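Local coordinates for protein putative oxidoreductase (PDB 3C1A) that is a putative oxidoreductase, probably using a nicotinamide adenine dinucleotide cofactor bound by its Rossmann-fold domain, with a C-terminal domain of the GFO/IDH/MocA family, at residues G146-V151 with D182-D187. Sequence-based numbering, arbitrary orientation.
Sequences GPILAV and DLMGRD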
loop_
_atom_site.group_PDB
_atom_site.type_symbol
_atom_site.label_atom_id
_atom_site.label_comp_id
_atom_site.label_asym_id
_atom_site.label_seq_id
_atom_site.Cartn_x
_atom_site.Cartn_y
_atom_site.Cartn_z
ATOM N N GLY A 146 23.149 -12.037 0.026
ATOM C CA GLY A 146 23.077 -13.378 0.543
ATOM C C GLY A 146 21.879 -13.654 1.429
ATOM O O GLY A 146 20.978 -12.812 1.618
ATOM N N PRO A 147 21.859 -14.825 2.028
ATOM C CA PRO A 147 20.707 -15.145 2.853
ATOM C C PRO A 147 20.335 -14.040 3.882
ATOM O O PRO A 147 21.206 -13.478 4.578
ATOM C CB PRO A 147 21.124 -16.455 3.506
ATOM C CG PRO A 147 22.055 -17.069 2.498
ATOM C CD PRO A 147 22.841 -15.919 1.980
ATOM N N ILE A 148 19.048 -13.727 3.944
ATOM C CA ILE A 148 18.509 -12.685 4.855
ATOM C C ILE A 148 18.595 -13.132 6.296
ATOM O O ILE A 148 18.183 -14.252 6.642
ATOM C CB ILE A 148 17.030 -12.354 4.537
ATOM C CG1 ILE A 148 16.939 -11.854 3.089
ATOM C CG2 ILE A 148 16.434 -11.351 5.596
ATOM C CD1 ILE A 148 15.527 -11.691 2.518
ATOM N N LEU A 149 19.115 -12.246 7.140
ATOM C CA LEU A 149 19.212 -12.485 8.602
ATOM C C LEU A 149 18.184 -11.701 9.407
ATOM O O LEU A 149 17.735 -12.140 10.460
ATOM C CB LEU A 149 20.583 -12.059 9.109
ATOM C CG LEU A 149 21.800 -12.666 8.418
ATOM C CD1 LEU A 149 23.082 -11.891 8.762
ATOM C CD2 LEU A 149 21.862 -14.097 8.828
ATOM N N ALA A 150 17.867 -10.514 8.914
ATOM C CA ALA A 150 16.986 -9.582 9.587
ATOM C C ALA A 150 16.445 -8.568 8.621
ATOM O O ALA A 150 17.070 -8.274 7.605
ATOM C CB ALA A 150 17.708 -8.860 10.712
ATOM N N VAL A 151 15.294 -8.016 9.007
ATOM C CA VAL A 151 14.633 -6.947 8.288
ATOM C C VAL A 151 14.144 -5.926 9.308
ATOM O O VAL A 151 13.589 -6.285 10.356
ATOM C CB VAL A 151 13.455 -7.490 7.494
ATOM C CG1 VAL A 151 12.700 -6.383 6.863
ATOM C CG2 VAL A 151 13.910 -8.520 6.466
ATOM N N ASP A 182 5.863 -9.465 1.002
ATOM C CA ASP A 182 6.354 -9.512 -0.384
ATOM C C ASP A 182 7.817 -9.982 -0.475
ATOM O O ASP A 182 8.152 -10.865 -1.280
ATOM C CB ASP A 182 6.203 -8.179 -1.086
ATOM C CG ASP A 182 6.600 -8.264 -2.538
ATOM O OD1 ASP A 182 5.999 -9.084 -3.279
ATOM O OD2 ASP A 182 7.512 -7.510 -2.929
ATOM N N LEU A 183 8.664 -9.441 0.390
ATOM C CA LEU A 183 10.059 -9.900 0.549
ATOM C C LEU A 183 10.193 -11.355 0.930
ATOM O O LEU A 183 11.005 -12.064 0.340
ATOM C CB LEU A 183 10.774 -9.058 1.612
ATOM C CG LEU A 183 12.258 -9.326 1.947
ATOM C CD1 LEU A 183 13.101 -9.149 0.692
ATOM C CD2 LEU A 183 12.818 -8.444 3.102
HETATM N N MSE A 184 9.461 -11.798 1.946
HETATM C CA MSE A 184 9.700 -13.119 2.554
HETATM C C MSE A 184 9.021 -14.253 1.801
HETATM O O MSE A 184 9.428 -15.374 1.942
HETATM C CB MSE A 184 9.271 -13.172 4.015
HETATM C CG MSE A 184 10.006 -12.234 4.949
HETATM SE SE MSE A 184 11.950 -12.360 4.905
HETATM C CE MSE A 184 12.155 -13.814 6.205
ATOM N N GLY A 185 7.973 -13.970 1.035
ATOM C CA GLY A 185 7.308 -14.988 0.217
ATOM C C GLY A 185 6.426 -15.954 0.976
ATOM O O GLY A 185 6.028 -16.981 0.441
ATOM N N ARG A 186 6.115 -15.622 2.215
ATOM C CA ARG A 186 5.375 -16.513 3.084
ATOM C C ARG A 186 4.814 -15.717 4.221
ATOM O O ARG A 186 5.156 -14.550 4.402
ATOM C CB ARG A 186 6.290 -17.610 3.647
ATOM C CG ARG A 186 7.581 -17.081 4.231
ATOM C CD ARG A 186 8.307 -18.080 5.139
ATOM N NE ARG A 186 7.582 -18.204 6.391
ATOM C CZ ARG A 186 8.035 -18.734 7.516
ATOM N NH1 ARG A 186 9.266 -19.243 7.622
ATOM N NH2 ARG A 186 7.227 -18.745 8.561
ATOM N N ASP A 187 3.998 -16.363 5.035
ATOM C CA ASP A 187 3.426 -15.723 6.194
ATOM C C ASP A 187 4.278 -15.955 7.454
ATOM O O ASP A 187 4.967 -16.946 7.577
ATOM C CB ASP A 187 2.014 -16.255 6.438
ATOM C CG ASP A 187 0.988 -15.676 5.473
ATOM O OD1 ASP A 187 1.238 -14.618 4.850
ATOM O OD2 ASP A 187 -0.085 -16.299 5.343
#
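Ile-148 of the strand 148-158 meets Leu-183 and Met-184, and Val-151 meets Leu-183, at the C-terminal end of the helix 168-184, where that helix packs on the mixed sheet of the GFO/IDH/MocA C-terminal domain. The join is wholly apolar, without a hydrogen bond across it, and buries a modest 162 Å² in all. Ile-148 opens the strand. Its CG1 lies beside its own backbone N (chi1 -60°) and the chain then runs extended, carrying CD1 out to the helix. There CD1 meets CD1 of Leu-183 tip to tip at 4.0 Å and lies 4.4 Å from SE of Met-184, a selenomethionine. Leu-149 and Ala-150 both bond through their backbones to Phe-237, a classic beta bulge. The extra residue brings Val-151, three positions after Ile-148, round to the same face of the sheet. Val-151 is buried and touches Ala-220 of the neighbouring strand 218-225, while Val-236 of strand 229-238 lies against both Ile-148 and Leu-183. Leu-183 is therefore shared: CD1 serves Ile-148 and CD2 serves Val-151. Met-184 sets out alongside the strand, but its folded chain brings the selenium nearer to Ile-148, and the side chain also touches Val-218 and Phe-215. Beyond it Gly-185 leaves the helix with positive phi; Arg-186 and Asp-187, which follow, make no contact with the strand. There Arg-186 grips O of Asp-187 side-on with NE and NH2, each 3.1 Å from that oxygen, and NH2 also pairs with Asp-189. The closest approach of the two segments remains at Val-151, whose CG2, beside its own backbone N, sits 3.5 Å from CD2 of Leu-183.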